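Local coordinates for protein Udp-n-acetylglucosamine pyrophosphorylase (Trypanosoma brucei, PDB 4BQH) that probably joins UTP and N-acetyl-alpha-D-glucosamine 1-phosphate to make UDP-N-acetylglucosamine, releasing diphosphate, at residues D290-Y296 against F423-Q427; E487-A491 against I523-L527; V57-L62 against G396-E400. All coordinates share one frame; numbering follows the deposited sequence.

Three ways of joining distant parts of one chain appear here: a helix laid on a sheet (contact 1), two crossing helices (contact 2) and a helix seated on a hairpin (contact 3). Contact 1 is the most central. Its centre lies 37 Å from that of contact 2 and 33 Å from that of contact 3, with nearest atoms about 17 Å apart in the latter pair. Contacts 2 and 3 sit on opposite sides of the chain's centre, 61 Å between their own centres. Contact 3 lies near the bound allosteric inhibitor, the Val57 side chain being about 6 Å from it. Strands 394-400 and 423-427 are consecutive, tying contact 3 to contact 1.

Contact 1 (D290-Y296 against F423-Q427); sequences DPVFIGY and FRIMQ
Phe293 and Met426 mark the nearest approach of the two backbones, their CA atoms 7.6 Å apart. The axes of helix 291-296 and strand 423-427 pass at 10.3 Å and run roughly antiparallel, at 152°. This is the helix-on-sheet layer of an alpha/beta fold of the GT-A type: the helix follows strand 275-280 and leads into strand 304-309, which lies parallel beside 423-427 in the mixed sheet.

Met426 and Tyr296 make up most of the interface, the methionine with the larger share. The Met426 chain is stretched as far as SD, with CG anti to the backbone N (chi1 -174°), and then turns at chi3 (77°), which carries the methyl over to Phe293. CE reaches Phe293 CD1 at 3.4 Å, coming in obliquely. The sulfur makes Met-aromatic contacts with two rings, also obliquely: SD is 5.0 Å from the centroid of the Tyr296 ring and 5.4 Å from that of Phe293. Tyr296 extends past Met426 to the neighbouring residues of the strand, its OH 3.7 Å from Arg424 CB.

At the start of the helix, Asp290 is the N-cap. Its OD1 accepts from Val292 N at 2.9 Å, met from above the carboxylate plane, and more weakly from Phe293 N; OD2 forms a salt bridge with Lys307, so both carboxylate oxygens are engaged. The Arg424 chain bends at chi2, and its NE forms a salt bridge with Glu300, while NH1, also bonded to Ser420 O, donates almost within the guanidinium plane to Phe423 O at 2.9 Å.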
loop_
_atom_site.group_PDB
_atom_site.type_symbol
_atom_site.label_atom_id
_atom_site.label_comp_id
_atom_site.label_asym_id
_atom_site.label_seq_id
_atom_site.Cartn_x
_atom_site.Cartn_y
_atom_site.Cartn_z
ATOM N N ASP A 290 7.884 -0.331 -8.870
ATOM C CA ASP A 290 9.064 0.520 -9.005
ATOM C C ASP A 290 10.296 -0.361 -9.227
ATOM O O ASP A 290 10.688 -1.075 -8.310
ATOM C CB ASP A 290 9.228 1.310 -7.692
ATOM C CG ASP A 290 10.461 2.169 -7.651
ATOM O OD1 ASP A 290 11.279 2.171 -8.582
ATOM O OD2 ASP A 290 10.610 2.896 -6.634
ATOM N N PRO A 291 10.905 -0.312 -10.436
ATOM C CA PRO A 291 12.045 -1.185 -10.720
ATOM C C PRO A 291 13.300 -0.844 -9.901
ATOM O O PRO A 291 14.127 -1.728 -9.675
ATOM C CB PRO A 291 12.288 -0.960 -12.225
ATOM C CG PRO A 291 11.852 0.478 -12.441
ATOM C CD PRO A 291 10.605 0.579 -11.582
ATOM N N VAL A 292 13.448 0.393 -9.435
ATOM C CA VAL A 292 14.609 0.720 -8.557
ATOM C C VAL A 292 14.431 0.070 -7.172
ATOM O O VAL A 292 15.378 -0.486 -6.611
ATOM C CB VAL A 292 14.821 2.239 -8.434
ATOM C CG1 VAL A 292 15.941 2.594 -7.451
ATOM C CG2 VAL A 292 15.097 2.829 -9.819
ATOM N N PHE A 293 13.218 0.148 -6.639
ATOM C CA PHE A 293 12.846 -0.466 -5.348
ATOM C C PHE A 293 13.088 -1.981 -5.442
ATOM O O PHE A 293 13.727 -2.575 -4.581
ATOM C CB PHE A 293 11.344 -0.177 -5.181
ATOM C CG PHE A 293 10.779 -0.341 -3.787
ATOM C CD1 PHE A 293 11.564 -0.323 -2.642
ATOM C CD2 PHE A 293 9.403 -0.414 -3.646
ATOM C CE1 PHE A 293 10.968 -0.409 -1.369
ATOM C CE2 PHE A 293 8.799 -0.499 -2.381
ATOM C CZ PHE A 293 9.596 -0.498 -1.251
ATOM N N ILE A 294 12.604 -2.587 -6.522
ATOM C CA ILE A 294 12.784 -4.029 -6.774
ATOM C C ILE A 294 14.257 -4.417 -6.953
ATOM O O ILE A 294 14.719 -5.405 -6.366
ATOM C CB ILE A 294 11.940 -4.471 -7.983
ATOM C CG1 ILE A 294 10.437 -4.285 -7.664
ATOM C CG2 ILE A 294 12.247 -5.924 -8.389
ATOM C CD1 ILE A 294 9.581 -4.249 -8.942
ATOM N N GLY A 295 14.971 -3.649 -7.761
ATOM C CA GLY A 295 16.401 -3.907 -8.009
ATOM C C GLY A 295 17.219 -3.790 -6.729
ATOM O O GLY A 295 18.099 -4.621 -6.451
ATOM N N TYR A 296 16.895 -2.786 -5.918
ATOM C CA TYR A 296 17.551 -2.617 -4.616
ATOM C C TYR A 296 17.309 -3.836 -3.724
ATOM O O TYR A 296 18.244 -4.350 -3.089
ATOM C CB TYR A 296 17.013 -1.348 -3.941
ATOM C CG TYR A 296 17.650 -0.972 -2.623
ATOM C CD1 TYR A 296 19.046 -0.816 -2.482
ATOM C CD2 TYR A 296 16.841 -0.685 -1.530
ATOM C CE1 TYR A 296 19.595 -0.427 -1.248
ATOM C CE2 TYR A 296 17.374 -0.311 -0.300
ATOM C CZ TYR A 296 18.734 -0.186 -0.162
ATOM O OH TYR A 296 19.180 0.211 1.079
ATOM N N PHE A 423 16.969 -6.490 6.235
ATOM C CA PHE A 423 16.085 -5.304 6.246
ATOM C C PHE A 423 16.798 -4.078 5.664
ATOM O O PHE A 423 17.923 -3.756 6.058
ATOM C CB PHE A 423 15.629 -5.012 7.691
ATOM C CG PHE A 423 14.708 -3.813 7.802
ATOM C CD1 PHE A 423 13.326 -3.979 7.693
ATOM C CD2 PHE A 423 15.210 -2.545 8.015
ATOM C CE1 PHE A 423 12.475 -2.901 7.807
ATOM C CE2 PHE A 423 14.360 -1.441 8.140
ATOM C CZ PHE A 423 12.987 -1.629 8.029
ATOM N N ARG A 424 16.164 -3.410 4.701
ATOM C CA ARG A 424 16.755 -2.203 4.119
ATOM C C ARG A 424 15.753 -1.049 4.076
ATOM O O ARG A 424 14.534 -1.249 3.972
ATOM C CB ARG A 424 17.263 -2.475 2.703
ATOM C CG ARG A 424 18.373 -3.537 2.590
ATOM C CD ARG A 424 19.665 -2.943 3.126
ATOM N NE ARG A 424 20.793 -3.889 3.044
ATOM C CZ ARG A 424 21.169 -4.718 4.010
ATOM N NH1 ARG A 424 20.499 -4.782 5.167
ATOM N NH2 ARG A 424 22.225 -5.515 3.806
ATOM N N ILE A 425 16.300 0.155 4.160
ATOM C CA ILE A 425 15.531 1.398 4.026
ATOM C C ILE A 425 15.934 2.061 2.717
ATOM O O ILE A 425 17.140 2.138 2.392
ATOM C CB ILE A 425 15.890 2.363 5.166
ATOM C CG1 ILE A 425 15.273 1.847 6.481
ATOM C CG2 ILE A 425 15.407 3.792 4.836
ATOM C CD1 ILE A 425 15.803 2.524 7.739
ATOM N N MET A 426 14.940 2.559 1.977
ATOM C CA MET A 426 15.193 3.399 0.801
ATOM C C MET A 426 14.512 4.753 1.065
ATOM O O MET A 426 13.297 4.831 1.124
ATOM C CB MET A 426 14.667 2.734 -0.482
ATOM C CG MET A 426 15.033 3.497 -1.757
ATOM S SD MET A 426 14.666 2.486 -3.222
ATOM C CE MET A 426 12.949 2.664 -3.330
ATOM N N GLN A 427 15.321 5.782 1.292
ATOM C CA GLN A 427 14.804 7.119 1.598
ATOM C C GLN A 427 14.539 7.812 0.256
ATOM O O GLN A 427 15.454 7.982 -0.528
ATOM C CB GLN A 427 15.809 7.907 2.443
ATOM C CG GLN A 427 15.345 9.322 2.834
ATOM C CD GLN A 427 14.784 9.411 4.251
ATOM O OE1 GLN A 427 13.895 8.644 4.636
ATOM N NE2 GLN A 427 15.302 10.365 5.029
#

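Contact 2 (E487-A491 against I523-L527); sequences EAKEA and IHQLL
Ala491 and Leu526 bring their CA atoms within 5.5 Å, a spacing made possible by the small alanine side chain, where helices 487-491 and 523-527 cross at 57° with axes 9.3 Å apart.

Contacts between apolar side chains form the inner part. Ala491 CB meets Leu526 CD1 at 3.6 Å and also rests on Ile523 CG1. The far end of the same isoleucine, CD1, reaches Ala488 CB at 4.0 Å. Ile523, with CG1 beside the backbone N (chi1 -73°) and CD1 extended beyond it, thus spans Ala491 and Ala488, about one turn apart.

A second kind uses the aliphatic stems of acidic residues. Leu527 spreads its two methyls between the glutamates: CD1 lies 3.8 Å from Glu487 CG, and CD2 lies 3.7 Å from Glu490 CB. Both glutamates cross the leucine at about a right angle.

Backbone contacts complete the set, with Leu526 CD1 only 3.5 Å from Ala491 O and Leu527 CD2 close to Ala491 N.

Leu467 of helix 448-471 touches both Ile523 and Leu526 from outside the pair. The result is an obliquely crossed helix pair in the C-terminal part of the chain, in which a small residue, Ala491, lets the backbones approach at one point.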
loop_
_atom_site.group_PDB
_atom_site.type_symbol
_atom_site.label_atom_id
_atom_site.label_comp_id
_atom_site.label_asym_id
_atom_site.label_seq_id
_atom_site.Cartn_x
_atom_site.Cartn_y
_atom_site.Cartn_z
ATOM N N GLU A 487 13.688 26.297 -30.814
ATOM C CA GLU A 487 12.258 26.213 -30.463
ATOM C C GLU A 487 12.015 25.480 -29.139
ATOM O O GLU A 487 11.096 25.825 -28.386
ATOM C CB GLU A 487 11.442 25.537 -31.562
ATOM C CG GLU A 487 11.164 26.424 -32.771
ATOM C CD GLU A 487 10.136 25.833 -33.722
ATOM O OE1 GLU A 487 9.740 24.664 -33.557
ATOM O OE2 GLU A 487 9.706 26.543 -34.652
ATOM N N ALA A 488 12.819 24.448 -28.883
ATOM C CA ALA A 488 12.764 23.735 -27.604
ATOM C C ALA A 488 13.197 24.661 -26.466
ATOM O O ALA A 488 12.575 24.700 -25.400
ATOM C CB ALA A 488 13.635 22.484 -27.661
ATOM N N LYS A 489 14.254 25.424 -26.719
ATOM C CA LYS A 489 14.773 26.423 -25.801
ATOM C C LYS A 489 13.723 27.500 -25.526
ATOM O O LYS A 489 13.491 27.878 -24.377
ATOM C CB LYS A 489 16.029 27.050 -26.413
ATOM C CG LYS A 489 17.160 27.323 -25.449
ATOM C CD LYS A 489 18.479 27.354 -26.213
ATOM C CE LYS A 489 19.593 26.703 -25.403
ATOM N NZ LYS A 489 20.811 26.469 -26.226
ATOM N N GLU A 490 13.079 27.984 -26.585
ATOM C CA GLU A 490 11.973 28.941 -26.430
ATOM C C GLU A 490 10.794 28.348 -25.654
ATOM O O GLU A 490 10.201 29.022 -24.800
ATOM C CB GLU A 490 11.494 29.446 -27.789
ATOM C CG GLU A 490 12.360 30.550 -28.374
ATOM C CD GLU A 490 12.258 30.641 -29.892
ATOM O OE1 GLU A 490 11.289 30.105 -30.477
ATOM O OE2 GLU A 490 13.165 31.244 -30.503
ATOM N N ALA A 491 10.447 27.101 -25.966
ATOM C CA ALA A 491 9.351 26.412 -25.287
ATOM C C ALA A 491 9.591 26.286 -23.772
ATOM O O ALA A 491 8.657 26.464 -22.982
ATOM C CB ALA A 491 9.088 25.051 -25.919
ATOM N N ILE A 523 5.682 21.558 -27.973
ATOM C CA ILE A 523 6.353 22.758 -28.429
ATOM C C ILE A 523 5.409 23.685 -29.221
ATOM O O ILE A 523 5.425 24.893 -28.995
ATOM C CB ILE A 523 7.644 22.432 -29.220
ATOM C CG1 ILE A 523 8.712 21.961 -28.234
ATOM C CG2 ILE A 523 8.150 23.646 -29.993
ATOM C CD1 ILE A 523 9.953 21.399 -28.893
ATOM N N HIS A 524 4.584 23.103 -30.088
ATOM C CA HIS A 524 3.602 23.863 -30.888
ATOM C C HIS A 524 2.668 24.604 -29.950
ATOM O O HIS A 524 2.438 25.799 -30.113
ATOM C CB HIS A 524 2.834 22.912 -31.790
ATOM C CG HIS A 524 1.921 23.596 -32.785
ATOM N ND1 HIS A 524 0.596 23.751 -32.575
ATOM C CD2 HIS A 524 2.188 24.154 -34.028
ATOM C CE1 HIS A 524 0.049 24.385 -33.631
ATOM N NE2 HIS A 524 1.026 24.641 -34.509
ATOM N N GLN A 525 2.141 23.914 -28.942
ATOM C CA GLN A 525 1.234 24.561 -27.963
ATOM C C GLN A 525 1.900 25.692 -27.216
ATOM O O GLN A 525 1.289 26.746 -27.032
ATOM C CB GLN A 525 0.778 23.562 -26.913
ATOM C CG GLN A 525 -0.193 22.524 -27.423
ATOM C CD GLN A 525 -0.457 21.466 -26.372
ATOM O OE1 GLN A 525 0.351 20.542 -26.181
ATOM N NE2 GLN A 525 -1.581 21.601 -25.678
ATOM N N LEU A 526 3.129 25.454 -26.750
ATOM C CA LEU A 526 3.862 26.425 -25.948
ATOM C C LEU A 526 4.180 27.693 -26.727
ATOM O O LEU A 526 4.086 28.802 -26.178
ATOM C CB LEU A 526 5.130 25.836 -25.322
ATOM C CG LEU A 526 4.886 24.780 -24.243
ATOM C CD1 LEU A 526 6.222 24.157 -23.865
ATOM C CD2 LEU A 526 4.202 25.369 -23.011
ATOM N N LEU A 527 4.531 27.530 -28.004
ATOM C CA LEU A 527 4.873 28.698 -28.807
ATOM C C LEU A 527 3.675 29.410 -29.428
ATOM O O LEU A 527 3.787 30.594 -29.753
ATOM C CB LEU A 527 5.932 28.374 -29.879
ATOM C CG LEU A 527 7.212 27.647 -29.457
ATOM C CD1 LEU A 527 8.047 27.271 -30.677
ATOM C CD2 LEU A 527 8.039 28.448 -28.468
#

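Contact 3 (V57-L62 against G396-E400); sequences VLRESL and GIKLE
Leu399 and Ile397 are two bumps on one face of strand 396-400, and the helix 57-62 supplies the hollows that receive them. The helix lies across the strand at 93°, axes 9.8 Å apart, so two adjacent turns of the helix, Val57-Leu58 and Ser61-Leu62, both pass over the same pair of strand side chains.

Leu399 is a forked knob held among Val57, Leu58 and Ser61. Its CD1 branch comes 4.0 Å from Val57 CG1 and also lies against Leu58 CA, while CD2 reaches Ser61 CB at 3.8 Å. Ile397 enters the next hollow, between the two leucines of the helix. Its CG2 meets Leu58 CD1 at 3.7 Å, and its other branch, bent at chi2 (-62°), sets CD1 3.9 Å from Leu62 CD2. Leu58 and Ile397 cross at about a right angle, the CD1 methyl of Leu58 set against CG2 and, slightly farther off, CB of Ile397.

Ser61 OG, beside the backbone N (chi1 -56°), donates to Val57 O at 2.7 Å, from above the carbonyl plane. That oxygen also receives Ser61 N.

Ala382, on the partner strand of the two-stranded antiparallel sheet, touches Ser61, Ile397 and Leu399, so that strand shares in the seat. Since the touching groups across the contact are almost wholly hydrocarbon, the seating of this helix on the sheet, near the inhibitor, rests on fit and burial, while the hydroxyl of Ser61 is bonded to Val57 O in its own helix and weakly to Tyr380 N and Thr378 O.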
loop_
_atom_site.group_PDB
_atom_site.type_symbol
_atom_site.label_atom_id
_atom_site.label_comp_id
_atom_site.label_asym_id
_atom_site.label_seq_id
_atom_site.Cartn_x
_atom_site.Cartn_y
_atom_site.Cartn_z
ATOM N N VAL A 57 -4.667 -11.480 22.678
ATOM C CA VAL A 57 -4.223 -10.252 22.026
ATOM C C VAL A 57 -4.707 -9.061 22.852
ATOM O O VAL A 57 -3.934 -8.141 23.162
ATOM C CB VAL A 57 -4.761 -10.169 20.579
ATOM C CG1 VAL A 57 -4.449 -8.800 19.977
ATOM C CG2 VAL A 57 -4.149 -11.278 19.722
ATOM N N LEU A 58 -5.981 -9.080 23.236
ATOM C CA LEU A 58 -6.527 -7.949 23.995
ATOM C C LEU A 58 -5.771 -7.788 25.303
ATOM O O LEU A 58 -5.355 -6.685 25.668
ATOM C CB LEU A 58 -8.009 -8.148 24.310
ATOM C CG LEU A 58 -8.647 -7.050 25.188
ATOM C CD1 LEU A 58 -8.704 -5.735 24.414
ATOM C CD2 LEU A 58 -10.046 -7.501 25.606
ATOM N N ARG A 59 -5.563 -8.903 25.994
ATOM C CA ARG A 59 -4.939 -8.851 27.305
ATOM C C ARG A 59 -3.534 -8.247 27.239
ATOM O O ARG A 59 -3.201 -7.336 28.019
ATOM C CB ARG A 59 -4.883 -10.247 27.895
ATOM C CG ARG A 59 -4.462 -10.275 29.346
ATOM C CD ARG A 59 -4.339 -11.710 29.782
ATOM N NE ARG A 59 -3.905 -11.828 31.168
ATOM C CZ ARG A 59 -3.872 -12.990 31.805
ATOM N NH1 ARG A 59 -4.234 -14.090 31.157
ATOM N NH2 ARG A 59 -3.479 -13.046 33.070
ATOM N N GLU A 60 -2.725 -8.743 26.305
ATOM C CA GLU A 60 -1.349 -8.299 26.155
ATOM C C GLU A 60 -1.277 -6.872 25.636
ATOM O O GLU A 60 -0.501 -6.046 26.152
ATOM C CB GLU A 60 -0.553 -9.227 25.235
ATOM C CG GLU A 60 0.795 -8.626 24.838
ATOM C CD GLU A 60 1.986 -9.553 25.024
ATOM O OE1 GLU A 60 1.809 -10.786 25.014
ATOM O OE2 GLU A 60 3.119 -9.042 25.161
ATOM N N SER A 61 -2.100 -6.576 24.630
ATOM C CA SER A 61 -2.101 -5.233 24.038
ATOM C C SER A 61 -2.482 -4.168 25.068
ATOM O O SER A 61 -1.941 -3.071 25.044
ATOM C CB SER A 61 -2.996 -5.156 22.806
ATOM O OG SER A 61 -2.607 -6.138 21.858
ATOM N N LEU A 62 -3.407 -4.489 25.967
ATOM C CA LEU A 62 -3.743 -3.573 27.053
ATOM C C LEU A 62 -2.558 -3.350 27.990
ATOM O O LEU A 62 -2.294 -2.206 28.362
ATOM C CB LEU A 62 -4.972 -4.036 27.850
ATOM C CG LEU A 62 -6.334 -3.825 27.161
ATOM C CD1 LEU A 62 -7.445 -4.546 27.920
ATOM C CD2 LEU A 62 -6.675 -2.355 26.942
ATOM N N GLY A 396 -14.903 1.403 24.271
ATOM C CA GLY A 396 -14.377 0.065 23.978
ATOM C C GLY A 396 -12.943 0.141 23.501
ATOM O O GLY A 396 -12.399 1.229 23.330
ATOM N N ILE A 397 -12.359 -1.027 23.262
ATOM C CA ILE A 397 -10.950 -1.120 22.845
ATOM C C ILE A 397 -10.921 -1.607 21.401
ATOM O O ILE A 397 -11.527 -2.632 21.088
ATOM C CB ILE A 397 -10.148 -2.091 23.736
ATOM C CG1 ILE A 397 -10.200 -1.658 25.220
ATOM C CG2 ILE A 397 -8.694 -2.198 23.231
ATOM C CD1 ILE A 397 -9.596 -0.285 25.487
ATOM N N LYS A 398 -10.219 -0.869 20.543
ATOM C CA LYS A 398 -9.962 -1.303 19.154
ATOM C C LYS A 398 -8.512 -1.751 19.051
ATOM O O LYS A 398 -7.644 -1.222 19.745
ATOM C CB LYS A 398 -10.292 -0.186 18.165
ATOM C CG LYS A 398 -11.772 0.173 18.160
ATOM C CD LYS A 398 -12.129 1.008 16.924
ATOM C CE LYS A 398 -13.627 1.308 16.853
ATOM N NZ LYS A 398 -13.921 2.245 15.716
ATOM N N LEU A 399 -8.259 -2.773 18.243
ATOM C CA LEU A 399 -6.927 -3.365 18.175
ATOM C C LEU A 399 -6.433 -3.286 16.756
ATOM O O LEU A 399 -7.170 -3.614 15.843
ATOM C CB LEU A 399 -6.991 -4.836 18.591
ATOM C CG LEU A 399 -7.378 -5.051 20.056
ATOM C CD1 LEU A 399 -7.723 -6.525 20.262
ATOM C CD2 LEU A 399 -6.245 -4.641 20.989
ATOM N N GLU A 400 -5.182 -2.880 16.564
ATOM C CA GLU A 400 -4.648 -2.787 15.199
ATOM C C GLU A 400 -3.272 -3.423 15.123
ATOM O O GLU A 400 -2.533 -3.432 16.102
ATOM C CB GLU A 400 -4.571 -1.310 14.737
ATOM C CG GLU A 400 -5.952 -0.672 14.527
ATOM C CD GLU A 400 -5.904 0.807 14.122
ATOM O OE1 GLU A 400 -4.856 1.466 14.276
ATOM O OE2 GLU A 400 -6.945 1.335 13.668
#